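Local structure of helicase of the snf2/rad54 family (Sulfolobus solfataricus, 1Z5Z) at residues A[51-56]-A[262-267]; A[70-75]-A[224-229]; A[228-233]-A[250-255]. The protein is a SWI2/SNF2-family ATPase related to Rad54 that probably couples ATP hydrolysis to movement along double-stranded DNA, the present structure being its C-terminal domain. All coordinates share one frame; numbering follows the deposited sequence.

Contact 1: A[51-56]-A[262-267]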
loop_
_atom_site.group_PDB
_atom_site.type_symbol
_atom_site.label_atom_id
_atom_site.label_comp_id
_atom_site.label_asym_id
_atom_site.label_seq_id
_atom_site.Cartn_x
_atom_site.Cartn_y
_atom_site.Cartn_z
ATOM N N ASN A 51 2.712 10.210 -19.219
ATOM C CA ASN A 51 1.533 11.033 -19.421
ATOM C C ASN A 51 1.613 12.281 -18.510
ATOM O O ASN A 51 1.413 13.402 -18.971
ATOM C CB ASN A 51 0.259 10.215 -19.167
ATOM C CG ASN A 51 -0.023 9.200 -20.301
ATOM O OD1 ASN A 51 0.427 9.382 -21.441
ATOM N ND2 ASN A 51 -0.777 8.144 -19.992
ATOM N N LEU A 52 1.959 12.123 -17.235
ATOM C CA LEU A 52 2.039 13.309 -16.396
ATOM C C LEU A 52 3.018 14.344 -16.955
ATOM O O LEU A 52 2.667 15.516 -17.072
ATOM C CB LEU A 52 2.449 12.971 -14.961
ATOM C CG LEU A 52 2.525 14.235 -14.097
ATOM C CD1 LEU A 52 1.124 14.863 -14.077
ATOM C CD2 LEU A 52 2.991 13.933 -12.682
ATOM N N PHE A 53 4.246 13.933 -17.289
ATOM C CA PHE A 53 5.206 14.893 -17.805
ATOM C C PHE A 53 4.916 15.433 -19.185
ATOM O O PHE A 53 5.473 16.470 -19.551
ATOM C CB PHE A 53 6.645 14.360 -17.699
ATOM C CG PHE A 53 7.111 14.248 -16.272
ATOM C CD1 PHE A 53 7.175 13.008 -15.642
ATOM C CD2 PHE A 53 7.368 15.386 -15.528
ATOM C CE1 PHE A 53 7.477 12.916 -14.306
ATOM C CE2 PHE A 53 7.672 15.295 -14.182
ATOM C CZ PHE A 53 7.723 14.074 -13.578
ATOM N N ASN A 54 4.053 14.764 -19.945
ATOM C CA ASN A 54 3.684 15.245 -21.275
ATOM C C ASN A 54 2.739 16.462 -21.158
ATOM O O ASN A 54 2.749 17.320 -22.024
ATOM C CB ASN A 54 2.930 14.150 -22.038
ATOM C CG ASN A 54 3.825 13.167 -22.773
ATOM O OD1 ASN A 54 3.319 12.316 -23.519
ATOM N ND2 ASN A 54 5.115 13.260 -22.583
ATOM N N ASN A 55 1.937 16.532 -20.090
ATOM C CA ASN A 55 0.954 17.609 -19.934
ATOM C C ASN A 55 1.111 18.571 -18.763
ATOM O O ASN A 55 0.426 19.593 -18.714
ATOM C CB ASN A 55 -0.449 17.006 -19.869
ATOM C CG ASN A 55 -0.752 16.129 -21.055
ATOM O OD1 ASN A 55 -0.820 16.600 -22.183
ATOM N ND2 ASN A 55 -0.925 14.841 -20.811
ATOM N N ILE A 56 2.006 18.252 -17.837
ATOM C CA ILE A 56 2.236 19.067 -16.655
ATOM C C ILE A 56 2.718 20.511 -16.931
ATOM O O ILE A 56 2.480 21.417 -16.129
ATOM C CB ILE A 56 3.247 18.365 -15.741
ATOM C CG1 ILE A 56 3.510 19.196 -14.479
ATOM C CG2 ILE A 56 4.527 18.117 -16.519
ATOM C CD1 ILE A 56 3.049 18.566 -13.179
ATOM N N LYS A 262 12.227 13.164 -9.928
ATOM C CA LYS A 262 13.171 12.392 -9.104
ATOM C C LYS A 262 12.355 11.460 -8.189
ATOM O O LYS A 262 12.677 10.279 -7.963
ATOM C CB LYS A 262 14.029 13.367 -8.261
ATOM C CG LYS A 262 15.549 13.085 -8.248
ATOM C CD LYS A 262 16.115 12.829 -9.664
ATOM C CE LYS A 262 16.802 14.049 -10.301
ATOM N NZ LYS A 262 17.294 13.709 -11.665
ATOM N N VAL A 263 11.259 12.000 -7.679
ATOM C CA VAL A 263 10.414 11.233 -6.790
ATOM C C VAL A 263 9.614 10.126 -7.460
ATOM O O VAL A 263 9.627 8.985 -6.978
ATOM C CB VAL A 263 9.456 12.155 -6.043
ATOM C CG1 VAL A 263 8.423 11.326 -5.257
ATOM C CG2 VAL A 263 10.283 13.057 -5.115
ATOM N N ILE A 264 8.981 10.414 -8.596
ATOM C CA ILE A 264 8.122 9.393 -9.220
ATOM C C ILE A 264 8.558 8.563 -10.445
ATOM O O ILE A 264 8.003 7.495 -10.728
ATOM C CB ILE A 264 6.749 10.011 -9.557
ATOM C CG1 ILE A 264 6.836 10.850 -10.832
ATOM C CG2 ILE A 264 6.267 10.888 -8.382
ATOM C CD1 ILE A 264 5.532 11.576 -11.181
ATOM N N GLU A 265 9.552 9.033 -11.182
ATOM C CA GLU A 265 9.967 8.297 -12.353
ATOM C C GLU A 265 10.504 6.912 -11.963
ATOM O O GLU A 265 11.135 6.766 -10.946
ATOM C CB GLU A 265 11.019 9.134 -13.077
ATOM C CG GLU A 265 11.809 8.472 -14.128
ATOM C CD GLU A 265 12.441 9.522 -15.021
ATOM O OE1 GLU A 265 11.753 10.033 -15.957
ATOM O OE2 GLU A 265 13.604 9.855 -14.735
ATOM N N LEU A 266 10.247 5.910 -12.778
ATOM C CA LEU A 266 10.712 4.566 -12.498
ATOM C C LEU A 266 12.233 4.474 -12.681
ATOM O O LEU A 266 12.730 4.774 -13.756
ATOM C CB LEU A 266 10.024 3.602 -13.446
ATOM C CG LEU A 266 10.116 2.101 -13.110
ATOM C CD1 LEU A 266 9.396 1.770 -11.795
ATOM C CD2 LEU A 266 9.498 1.313 -14.255
ATOM N N SER A 267 12.962 4.086 -11.638
ATOM C CA SER A 267 14.411 3.977 -11.743
ATOM C C SER A 267 14.917 2.522 -11.746
ATOM O O SER A 267 15.875 2.179 -11.057
ATOM C CB SER A 267 15.058 4.747 -10.603
ATOM O OG SER A 267 14.521 4.358 -9.353
#

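Contact 2: A[70-75]-A[224-229]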
loop_
_atom_site.group_PDB
_atom_site.type_symbol
_atom_site.label_atom_id
_atom_site.label_comp_id
_atom_site.label_asym_id
_atom_site.label_seq_id
_atom_site.Cartn_x
_atom_site.Cartn_y
_atom_site.Cartn_z
ATOM N N SER A 70 -3.838 13.293 -9.292
ATOM C CA SER A 70 -4.373 12.169 -10.048
ATOM C C SER A 70 -3.271 11.187 -10.441
ATOM O O SER A 70 -3.466 9.967 -10.368
ATOM C CB SER A 70 -5.065 12.654 -11.315
ATOM O OG SER A 70 -6.228 13.368 -10.957
ATOM N N THR A 71 -2.116 11.690 -10.873
ATOM C CA THR A 71 -1.066 10.756 -11.242
ATOM C C THR A 71 -0.644 9.962 -9.996
ATOM O O THR A 71 -0.558 8.751 -10.050
ATOM C CB THR A 71 0.152 11.465 -11.876
ATOM O OG1 THR A 71 -0.256 12.086 -13.098
ATOM C CG2 THR A 71 1.259 10.440 -12.237
ATOM N N LEU A 72 -0.390 10.631 -8.885
ATOM C CA LEU A 72 0.020 9.952 -7.656
ATOM C C LEU A 72 -0.933 8.816 -7.300
ATOM O O LEU A 72 -0.529 7.701 -6.944
ATOM C CB LEU A 72 0.078 10.961 -6.518
ATOM C CG LEU A 72 1.474 11.499 -6.205
ATOM C CD1 LEU A 72 2.349 11.507 -7.466
ATOM C CD2 LEU A 72 1.355 12.855 -5.564
ATOM N N LEU A 73 -2.222 9.085 -7.446
ATOM C CA LEU A 73 -3.229 8.093 -7.139
ATOM C C LEU A 73 -3.081 6.876 -8.040
ATOM O O LEU A 73 -3.083 5.730 -7.564
ATOM C CB LEU A 73 -4.628 8.694 -7.322
ATOM C CG LEU A 73 -5.811 7.745 -7.104
ATOM C CD1 LEU A 73 -5.756 7.171 -5.692
ATOM C CD2 LEU A 73 -7.149 8.502 -7.329
ATOM N N LYS A 74 -3.001 7.099 -9.351
ATOM C CA LYS A 74 -2.873 5.965 -10.245
ATOM C C LYS A 74 -1.597 5.140 -10.001
ATOM O O LYS A 74 -1.634 3.912 -10.061
ATOM C CB LYS A 74 -2.925 6.401 -11.702
ATOM C CG LYS A 74 -4.338 6.646 -12.247
ATOM C CD LYS A 74 -4.190 6.975 -13.740
ATOM C CE LYS A 74 -5.504 7.118 -14.466
ATOM N NZ LYS A 74 -5.216 7.682 -15.821
ATOM N N LEU A 75 -0.482 5.810 -9.762
ATOM C CA LEU A 75 0.770 5.116 -9.499
ATOM C C LEU A 75 0.667 4.260 -8.208
ATOM O O LEU A 75 1.163 3.137 -8.160
ATOM C CB LEU A 75 1.917 6.109 -9.360
ATOM C CG LEU A 75 2.216 7.007 -10.576
ATOM C CD1 LEU A 75 3.267 8.019 -10.160
ATOM C CD2 LEU A 75 2.698 6.180 -11.772
ATOM N N GLY A 224 12.259 0.752 -6.969
ATOM C CA GLY A 224 12.434 1.780 -7.984
ATOM C C GLY A 224 11.250 2.702 -8.252
ATOM O O GLY A 224 11.211 3.368 -9.293
ATOM N N THR A 225 10.299 2.772 -7.325
ATOM C CA THR A 225 9.132 3.625 -7.551
ATOM C C THR A 225 9.067 4.694 -6.518
ATOM O O THR A 225 9.932 4.757 -5.632
ATOM C CB THR A 225 7.851 2.830 -7.433
ATOM O OG1 THR A 225 7.723 2.415 -6.077
ATOM C CG2 THR A 225 7.897 1.611 -8.327
ATOM N N LEU A 226 8.011 5.507 -6.596
ATOM C CA LEU A 226 7.840 6.585 -5.637
ATOM C C LEU A 226 7.754 5.996 -4.245
ATOM O O LEU A 226 8.045 6.720 -3.285
ATOM C CB LEU A 226 6.546 7.422 -5.915
ATOM C CG LEU A 226 5.189 6.808 -5.543
ATOM C CD1 LEU A 226 4.115 7.852 -5.734
ATOM C CD2 LEU A 226 4.863 5.594 -6.408
ATOM N N GLU A 227 7.347 4.721 -4.105
ATOM C CA GLU A 227 7.268 4.185 -2.738
ATOM C C GLU A 227 8.687 4.105 -2.145
ATOM O O GLU A 227 8.924 4.401 -0.963
ATOM C CB GLU A 227 6.643 2.792 -2.737
ATOM C CG GLU A 227 5.166 2.762 -3.163
ATOM C CD GLU A 227 4.552 1.380 -3.002
ATOM O OE1 GLU A 227 3.373 1.267 -2.569
ATOM O OE2 GLU A 227 5.244 0.400 -3.329
ATOM N N GLU A 228 9.643 3.684 -2.968
ATOM C CA GLU A 228 11.011 3.596 -2.492
ATOM C C GLU A 228 11.585 4.985 -2.199
ATOM O O GLU A 228 12.246 5.164 -1.176
ATOM C CB GLU A 228 11.911 2.909 -3.522
ATOM C CG GLU A 228 13.312 2.655 -2.954
ATOM C CD GLU A 228 13.982 1.513 -3.661
ATOM O OE1 GLU A 228 14.547 0.646 -2.961
ATOM O OE2 GLU A 228 13.923 1.481 -4.902
ATOM N N LYS A 229 11.371 5.935 -3.119
ATOM C CA LYS A 229 11.861 7.315 -2.971
ATOM C C LYS A 229 11.354 8.013 -1.739
ATOM O O LYS A 229 12.119 8.638 -0.999
ATOM C CB LYS A 229 11.463 8.165 -4.168
ATOM C CG LYS A 229 12.423 8.116 -5.325
ATOM C CD LYS A 229 12.727 6.718 -5.719
ATOM C CE LYS A 229 13.590 6.696 -6.943
ATOM N NZ LYS A 229 13.004 5.661 -7.780
#

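Contact 3: A[228-233]-A[250-255]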
loop_
_atom_site.group_PDB
_atom_site.type_symbol
_atom_site.label_atom_id
_atom_site.label_comp_id
_atom_site.label_asym_id
_atom_site.label_seq_id
_atom_site.Cartn_x
_atom_site.Cartn_y
_atom_site.Cartn_z
ATOM N N GLU A 228 9.643 3.684 -2.968
ATOM C CA GLU A 228 11.011 3.596 -2.492
ATOM C C GLU A 228 11.585 4.985 -2.199
ATOM O O GLU A 228 12.246 5.164 -1.176
ATOM C CB GLU A 228 11.911 2.909 -3.522
ATOM C CG GLU A 228 13.312 2.655 -2.954
ATOM C CD GLU A 228 13.982 1.513 -3.661
ATOM O OE1 GLU A 228 14.547 0.646 -2.961
ATOM O OE2 GLU A 228 13.923 1.481 -4.902
ATOM N N LYS A 229 11.371 5.935 -3.119
ATOM C CA LYS A 229 11.861 7.315 -2.971
ATOM C C LYS A 229 11.354 8.013 -1.739
ATOM O O LYS A 229 12.119 8.638 -0.999
ATOM C CB LYS A 229 11.463 8.165 -4.168
ATOM C CG LYS A 229 12.423 8.116 -5.325
ATOM C CD LYS A 229 12.727 6.718 -5.719
ATOM C CE LYS A 229 13.590 6.696 -6.943
ATOM N NZ LYS A 229 13.004 5.661 -7.780
ATOM N N ILE A 230 10.048 7.953 -1.538
ATOM C CA ILE A 230 9.497 8.585 -0.365
ATOM C C ILE A 230 10.040 7.938 0.901
ATOM O O ILE A 230 10.416 8.626 1.839
ATOM C CB ILE A 230 7.969 8.519 -0.371
ATOM C CG1 ILE A 230 7.429 9.515 -1.392
ATOM C CG2 ILE A 230 7.455 8.838 1.012
ATOM C CD1 ILE A 230 6.109 9.068 -2.094
ATOM N N ASP A 231 10.115 6.615 0.931
ATOM C CA ASP A 231 10.637 5.968 2.130
ATOM C C ASP A 231 12.058 6.437 2.399
ATOM O O ASP A 231 12.390 6.832 3.517
ATOM C CB ASP A 231 10.631 4.453 1.974
ATOM C CG ASP A 231 10.848 3.742 3.297
ATOM O OD1 ASP A 231 12.008 3.421 3.613
ATOM O OD2 ASP A 231 9.848 3.517 4.027
ATOM N N GLN A 232 12.899 6.386 1.368
ATOM C CA GLN A 232 14.278 6.830 1.513
ATOM C C GLN A 232 14.374 8.262 2.018
ATOM O O GLN A 232 15.164 8.553 2.909
ATOM C CB GLN A 232 15.021 6.731 0.176
ATOM C CG GLN A 232 15.323 5.305 -0.224
ATOM C CD GLN A 232 15.866 5.196 -1.627
ATOM O OE1 GLN A 232 16.149 4.096 -2.107
ATOM N NE2 GLN A 232 16.004 6.335 -2.301
ATOM N N LEU A 233 13.581 9.159 1.450
ATOM C CA LEU A 233 13.622 10.568 1.866
ATOM C C LEU A 233 13.311 10.823 3.355
ATOM O O LEU A 233 13.971 11.651 4.000
ATOM C CB LEU A 233 12.659 11.384 1.025
ATOM C CG LEU A 233 13.169 11.902 -0.302
ATOM C CD1 LEU A 233 12.018 12.555 -1.034
ATOM C CD2 LEU A 233 14.320 12.896 -0.073
ATOM N N SER A 250 0.895 16.775 0.282
ATOM C CA SER A 250 0.926 18.193 -0.041
ATOM C C SER A 250 2.300 18.659 -0.559
ATOM O O SER A 250 2.413 19.248 -1.651
ATOM C CB SER A 250 0.524 19.004 1.190
ATOM O OG SER A 250 0.919 20.361 1.069
ATOM N N TRP A 251 3.348 18.377 0.209
ATOM C CA TRP A 251 4.695 18.776 -0.185
ATOM C C TRP A 251 5.051 18.274 -1.581
ATOM O O TRP A 251 5.783 18.952 -2.309
ATOM C CB TRP A 251 5.723 18.253 0.811
ATOM C CG TRP A 251 5.815 16.757 0.859
ATOM C CD1 TRP A 251 4.991 15.899 1.533
ATOM C CD2 TRP A 251 6.785 15.939 0.196
ATOM N NE1 TRP A 251 5.395 14.598 1.339
ATOM C CE2 TRP A 251 6.497 14.595 0.525
ATOM C CE3 TRP A 251 7.877 16.212 -0.634
ATOM C CZ2 TRP A 251 7.248 13.532 0.039
ATOM C CZ3 TRP A 251 8.625 15.152 -1.114
ATOM C CH2 TRP A 251 8.310 13.830 -0.770
ATOM N N ILE A 252 4.535 17.102 -1.956
ATOM C CA ILE A 252 4.828 16.544 -3.280
ATOM C C ILE A 252 4.190 17.343 -4.417
ATOM O O ILE A 252 4.805 17.527 -5.467
ATOM C CB ILE A 252 4.350 15.075 -3.441
ATOM C CG1 ILE A 252 5.117 14.137 -2.505
ATOM C CG2 ILE A 252 4.604 14.604 -4.866
ATOM C CD1 ILE A 252 4.793 12.659 -2.756
ATOM N N THR A 253 2.962 17.816 -4.212
ATOM C CA THR A 253 2.266 18.578 -5.249
ATOM C C THR A 253 2.869 19.956 -5.470
ATOM O O THR A 253 2.512 20.650 -6.410
ATOM C CB THR A 253 0.773 18.753 -4.906
ATOM O OG1 THR A 253 0.651 19.519 -3.704
ATOM C CG2 THR A 253 0.101 17.381 -4.696
ATOM N N GLU A 254 3.788 20.351 -4.603
ATOM C CA GLU A 254 4.439 21.647 -4.736
ATOM C C GLU A 254 5.923 21.593 -5.154
ATOM O O GLU A 254 6.614 22.605 -5.168
ATOM C CB GLU A 254 4.284 22.412 -3.426
ATOM C CG GLU A 254 2.834 22.508 -3.000
ATOM C CD GLU A 254 2.639 23.358 -1.776
ATOM O OE1 GLU A 254 3.287 23.064 -0.747
ATOM O OE2 GLU A 254 1.833 24.316 -1.841
ATOM N N LEU A 255 6.419 20.407 -5.489
ATOM C CA LEU A 255 7.809 20.267 -5.927
ATOM C C LEU A 255 7.963 20.833 -7.344
ATOM O O LEU A 255 7.000 20.909 -8.110
ATOM C CB LEU A 255 8.211 18.782 -5.975
ATOM C CG LEU A 255 8.071 17.912 -4.730
ATOM C CD1 LEU A 255 8.305 16.439 -5.114
ATOM C CD2 LEU A 255 9.064 18.356 -3.668
#

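Contact 1: A[51-56]-A[262-267]
The carbonyl oxygen of Leu-52, a residue whose side chain meets Ile-264, takes two backbone N-H groups in the C-terminal part of helix 39-55. Leu-52 O lies 2.9 Å from Ile-56 N, the regular helical partner, and 3.3 Å from Asn-55 N, and receives both. The two side chains that leave this part of the helix toward 262-267 are those of Leu-52 and Phe-53, and both converge on one methyl group, CD1 of Ile-264. Leu-52 brings CD2 to 3.8 Å from Ile-264 CD1, the two side chains crossing at about a right angle. Phe-53 approaches Ile-264 from the opposite direction, its CE1 3.9 Å from the same Ile-264 CD1, and the methyl meets its ring obliquely. Ile-264 reaches this far because CG1 is set between its backbone N and carbonyl carbon (chi1 78°) and the chain then runs fully extended to CD1. Isoleucine suits the place because the longer of its two branches, CG1-CD1, extends to the neighbours while CG2 stays close to its own backbone; a leucine methyl and a ring carbon then meet the same methyl. Beyond the pair of segments, Arg-261 makes a cation-pi contact with Phe-53, and Tyr-45 OH hydrogen-bonds to Ile-264 O. Glu-265 is where the chain leaves helix 257-264, so the contact joins the C-terminal part of helix 39-55 to the end of helix 257-264. Its chemistry is wholly apolar: with no polar bond between the segments, the contact rests on close packing and the exclusion of water.

Contact 2: A[70-75]-A[224-229]
Within 70-75, Leu-72 is the first residue to touch Leu-226: its CB leaves obliquely, but an unusual pair of torsions (chi1 -98°, chi2 29°) carries CD1 to 4.4 Å from Leu-226 CD1. One turn on, Leu-75 has its CB directed toward the partner, and that CB lies 4.2 Å from Leu-226 CD2. The two methyls of Leu-226 are thus shared between leucines three residues apart on one helical face, a use that suits a forked side chain. Leu-226 opens helix 226-236 and directly follows the N-cap residue Thr-225. Thr-225 accepts from Glu-227 N through OG1 at 3.1 Å, which satisfies an amide in the first turn. Gly-224, with phi of 73°, takes up a backbone turn that glycine adopts easily, and its N donates to Glu-228 OE2 at 2.8 Å, reaching the oxygen from above the carboxylate plane. Outside the pair, Tyr-45 OH bonds to Leu-226 N. The contact lies where strand 216-222 of the parallel sheet passes into helix 226-236, with helix 61-78 laid against that junction, helix 39-55 beside Leu-75, and Ile-264 of helix 257-264 touching Leu-72 and Leu-75.

Contact 3: A[228-233]-A[250-255]
Two torsions bring Trp-251 and Ile-230 together. In Trp-251 the indole is set between the backbone N and the carbonyl carbon (chi1 65°), which sends the ring out toward helix 226-236, while Ile-230 keeps CG1 on the side of its own backbone N (chi1 -74°), placing CG1 where it can reach the indole edge. Ile-230 CG1 arrives there near the ring plane, 4.3 Å from Trp-251 CZ2. Leu-233, one turn further along the helix, brings CD1 to 3.9 Å from Trp-251 CH2, meeting the ring obliquely. The six-membered end of the indole is therefore held by two aliphatic side chains from the same helical face, and a large flat group suits the place because it can span both. One face of the indole is covered from within its own segment: Ile-252 CG1 sits 3.3 Å above the Trp-251 ring plane, over its centre. The same Ile-252 then extends past the ring, and its CD1 meets Ile-230 CD1 at 3.9 Å, the two side chains crossing at about a right angle. Ile-230 thus serves two partners, CG1 at the tryptophan and CD1 at the isoleucine. The weakly bonded helix 250-253 gains a firmer tie from Thr-253, whose OG1 donates to Ser-250 O at 2.7 Å, in the carbonyl plane and on a lone pair. Asp-231 OD2 bridges Lys-219 and Arg-192. Ile-252 also touches Leu-72 of helix 61-78 and Leu-260 of helix 257-264. In this helix-to-helix packing two residues three apart on helix 226-236 meet two neighbouring residues of 250-253, and a short helix docks on the helix following strand 216-222, beside the RecA-like sheet expected in the second core domain of a SWI2/SNF2 ATPase.

How the contacts relate
All three contacts lie on the same side of the chain's centre: contact 2 is about 9 Å, centre to centre, from each of the others, and contacts 1 and 3 are about 13 Å apart. Contact 1 begins first, at 51, and ends last, at 267; contact 2 runs from 70 to 229, and contact 3 starts on 228-233, where contact 2 ends. Contacts 2 and 3 both use helix 226-236 and share Glu-228 and Lys-229, and Lys-229 NZ is probably hydrogen-bonded to Ser-267 OG of contact 1. Residues far apart in sequence, on helices 39-55, 61-78, 226-236, 250-253 and 257-264, are thereby gathered into one helical cluster beside the parallel sheet.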